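Local structure of periplasmic molybdate-binding protein (Azotobacter vinelandii, 1ATG) at residues Asn9-Thr13 / Ile221-Tyr227. The protein binds molybdate or tungstate in a cleft between its two domains and probably serves as the periplasmic receptor of a molybdate ABC transporter. Numbering follows the deposited sequence.
Sequences NFLGT and IIKAAGY. With WO4 (tungstate(VI)ion), chain B.
Y227 reaches across to F10, T13 and N9, its phenol projecting against all three. Its hydroxyl donates a hydrogen bond to OD1 of N9 (OH to OD1 2.7 Å), arriving 19° off the carbonyl plane. With OD1 engaged there and by Q192, the N9 amide is probably fixed in rotation, its ND2 turned to the anion: ND2 and the backbone N of N9 both donate hydrogen bonds to O2 of the tungstate, ND2 to O2 at 2.8 Å. Y227 is thus a second-shell residue behind N9, which binds the anion directly. F10 directs the edge of its ring at the Y227 face in an offset edge-to-face pair, planes 74° apart, with CD1 of F10 3.6 Å from CZ of Y227. OG1 of T13 lies at the edge of the phenol, in its plane, 3.5 Å from CE2 of Y227; with CG2 anti to the backbone N, the methyl meets I221 and I222, while OG1 sits 3.4 Å from CB of A225. A phenylalanine in place of Y227 would probably keep the ring packing but leave OD1 of N9 without this donor, and the amide facing the anion less firmly held. A Schellman motif at G226 ends helix 216-224, whose last turn packs with Y227 against the 3-10 turn and first residues of helix 11-25. F53 of strand 51-53 and Y77 of strand 75-86 meet the F10 ring, and Y117 of helix 116-127 touches both N9 and Y227.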
ATOM      1  N   ASN A   9      -1.145  -1.107   2.909  1.00  4.30           N
ATOM      2  CA  ASN A   9      -0.531   0.215   2.812  1.00  4.74           C
ATOM      3  C   ASN A   9      -1.512   1.352   3.067  1.00  4.17           C
ATOM      4  O   ASN A   9      -1.105   2.412   3.546  1.00  4.71           O
ATOM      5  CB  ASN A   9       0.086   0.437   1.428  1.00  4.79           C
ATOM      6  CG  ASN A   9      -0.911   0.796   0.352  1.00  4.18           C
ATOM      7  OD1 ASN A   9      -1.187   1.970   0.032  1.00  4.25           O
ATOM      8  ND2 ASN A   9      -1.514  -0.251  -0.231  1.00  5.04           N
ATOM      9  N   PHE A  10      -2.762   1.159   2.629  1.00  4.45           N
ATOM     10  CA  PHE A  10      -3.763   2.205   2.584  1.00  5.36           C
ATOM     11  C   PHE A  10      -4.654   2.242   3.801  1.00  4.64           C
ATOM     12  O   PHE A  10      -5.576   3.073   3.878  1.00  5.88           O
ATOM     13  CB  PHE A  10      -4.603   1.992   1.310  1.00  4.93           C
ATOM     14  CG  PHE A  10      -5.410   3.168   0.819  1.00  4.78           C
ATOM     15  CD1 PHE A  10      -4.809   4.358   0.465  1.00  4.83           C
ATOM     16  CD2 PHE A  10      -6.790   3.049   0.694  1.00  5.59           C
ATOM     17  CE1 PHE A  10      -5.574   5.416  -0.017  1.00  6.10           C
ATOM     18  CE2 PHE A  10      -7.557   4.114   0.228  1.00  6.59           C
ATOM     19  CZ  PHE A  10      -6.932   5.291  -0.111  1.00  6.56           C
ATOM     20  N   LEU A  11      -4.389   1.387   4.794  1.00  5.62           N
ATOM     21  CA  LEU A  11      -5.266   1.326   5.957  1.00  5.47           C
ATOM     22  C   LEU A  11      -5.439   2.648   6.679  1.00  6.38           C
ATOM     23  O   LEU A  11      -6.574   3.095   6.914  1.00  6.32           O
ATOM     24  CB  LEU A  11      -4.747   0.273   6.944  1.00  6.26           C
ATOM     25  CG  LEU A  11      -5.548   0.122   8.246  1.00  7.79           C
ATOM     26  CD1 LEU A  11      -7.004  -0.243   7.986  1.00  9.78           C
ATOM     27  CD2 LEU A  11      -4.893  -0.953   9.111  1.00  9.54           C
ATOM     28  N   GLY A  12      -4.354   3.298   7.070  1.00  6.51           N
ATOM     29  CA  GLY A  12      -4.436   4.546   7.816  1.00  6.67           C
ATOM     30  C   GLY A  12      -5.134   5.627   7.002  1.00  6.45           C
ATOM     31  O   GLY A  12      -5.933   6.417   7.527  1.00  7.28           O
ATOM     32  N   THR A  13      -4.863   5.684   5.704  1.00  5.30           N
ATOM     33  CA  THR A  13      -5.511   6.662   4.825  1.00  5.17           C
ATOM     34  C   THR A  13      -6.990   6.361   4.676  1.00  5.79           C
ATOM     35  O   THR A  13      -7.830   7.275   4.737  1.00  6.77           O
ATOM     36  CB  THR A  13      -4.796   6.715   3.473  1.00  4.84           C
ATOM     37  OG1 THR A  13      -3.390   6.907   3.662  1.00  5.74           O
ATOM     38  CG2 THR A  13      -5.351   7.864   2.635  1.00  6.56           C
ATOM     39  N   ILE A 221      -7.189  14.270   0.950  1.00  6.11           N
ATOM     40  CA  ILE A 221      -6.734  13.357   1.994  1.00  5.98           C
ATOM     41  C   ILE A 221      -5.700  12.381   1.437  1.00  5.22           C
ATOM     42  O   ILE A 221      -4.676  12.125   2.065  1.00  5.93           O
ATOM     43  CB  ILE A 221      -7.927  12.619   2.629  1.00  6.89           C
ATOM     44  CG1 ILE A 221      -8.777  13.602   3.447  1.00  8.97           C
ATOM     45  CG2 ILE A 221      -7.480  11.444   3.480  1.00  7.44           C
ATOM     46  CD1 ILE A 221     -10.152  13.113   3.842  1.00  9.10           C
ATOM     47  N   ILE A 222      -5.958  11.861   0.245  1.00  5.39           N
ATOM     48  CA  ILE A 222      -5.028  10.933  -0.412  1.00  4.69           C
ATOM     49  C   ILE A 222      -3.698  11.607  -0.683  1.00  4.37           C
ATOM     50  O   ILE A 222      -2.638  11.032  -0.410  1.00  4.77           O
ATOM     51  CB  ILE A 222      -5.706  10.382  -1.679  1.00  4.95           C
ATOM     52  CG1 ILE A 222      -6.880   9.479  -1.280  1.00  6.21           C
ATOM     53  CG2 ILE A 222      -4.725   9.638  -2.567  1.00  6.25           C
ATOM     54  CD1 ILE A 222      -7.808   9.148  -2.429  1.00  7.23           C
ATOM     55  N   LYS A 223      -3.720  12.834  -1.200  1.00  5.36           N
ATOM     56  CA  LYS A 223      -2.478  13.550  -1.464  1.00  5.55           C
ATOM     57  C   LYS A 223      -1.731  13.916  -0.193  1.00  5.35           C
ATOM     58  O   LYS A 223      -0.500  13.885  -0.154  1.00  6.37           O
ATOM     59  CB  LYS A 223      -2.746  14.828  -2.273  1.00  7.07           C
ATOM     60  CG  LYS A 223      -3.117  14.504  -3.706  1.00  7.68           C
ATOM     61  CD  LYS A 223      -3.111  15.726  -4.609  1.00 12.80           C
ATOM     62  CE  LYS A 223      -3.528  15.382  -6.038  1.00 12.92           C
ATOM     63  NZ  LYS A 223      -3.231  16.536  -6.945  1.00 17.54           N
ATOM     64  N   ALA A 224      -2.445  14.237   0.886  1.00  6.31           N
ATOM     65  CA  ALA A 224      -1.801  14.558   2.154  1.00  6.46           C
ATOM     66  C   ALA A 224      -1.057  13.359   2.720  1.00  6.62           C
ATOM     67  O   ALA A 224      -0.081  13.508   3.460  1.00  7.78           O
ATOM     68  CB  ALA A 224      -2.813  15.101   3.158  1.00  7.39           C
ATOM     69  N   ALA A 225      -1.489  12.148   2.361  1.00  5.82           N
ATOM     70  CA  ALA A 225      -0.820  10.919   2.766  1.00  5.09           C
ATOM     71  C   ALA A 225       0.326  10.568   1.833  1.00  4.57           C
ATOM     72  O   ALA A 225       0.945   9.498   2.004  1.00  5.80           O
ATOM     73  CB  ALA A 225      -1.820   9.786   2.848  1.00  6.42           C
ATOM     74  N   GLY A 226       0.633  11.397   0.867  1.00  4.69           N
ATOM     75  CA  GLY A 226       1.787  11.247   0.008  1.00  5.62           C
ATOM     76  C   GLY A 226       1.553  10.516  -1.296  1.00  5.08           C
ATOM     77  O   GLY A 226       2.491  10.347  -2.080  1.00  6.40           O
ATOM     78  N   TYR A 227       0.320  10.096  -1.561  1.00  4.33           N
ATOM     79  CA  TYR A 227       0.012   9.433  -2.818  1.00  4.26           C
ATOM     80  C   TYR A 227      -0.124  10.475  -3.928  1.00  4.87           C
ATOM     81  O   TYR A 227      -0.448  11.650  -3.654  1.00  5.88           O
ATOM     82  CB  TYR A 227      -1.329   8.686  -2.740  1.00  4.42           C
ATOM     83  CG  TYR A 227      -1.350   7.556  -1.732  1.00  3.83           C
ATOM     84  CD1 TYR A 227      -0.881   6.297  -2.059  1.00  4.08           C
ATOM     85  CD2 TYR A 227      -1.844   7.758  -0.454  1.00  4.51           C
ATOM     86  CE1 TYR A 227      -0.900   5.240  -1.160  1.00  4.29           C
ATOM     87  CE2 TYR A 227      -1.865   6.723   0.469  1.00  4.27           C
ATOM     88  CZ  TYR A 227      -1.384   5.475   0.108  1.00  3.91           C
ATOM     89  OH  TYR A 227      -1.410   4.488   1.076  1.00  4.70           O
TER
HETATM   90  W   WO4 B 250       0.314  -4.248   0.392  1.00  5.39           W
HETATM   91  O1  WO4 B 250       0.648  -4.966   1.983  1.00  5.04           O
HETATM   92  O2  WO4 B 250      -0.380  -2.673   0.554  1.00  3.47           O
HETATM   93  O3  WO4 B 250       1.797  -4.086  -0.554  1.00  6.63           O
HETATM   94  O4  WO4 B 250      -0.808  -5.256  -0.537  1.00  4.45           O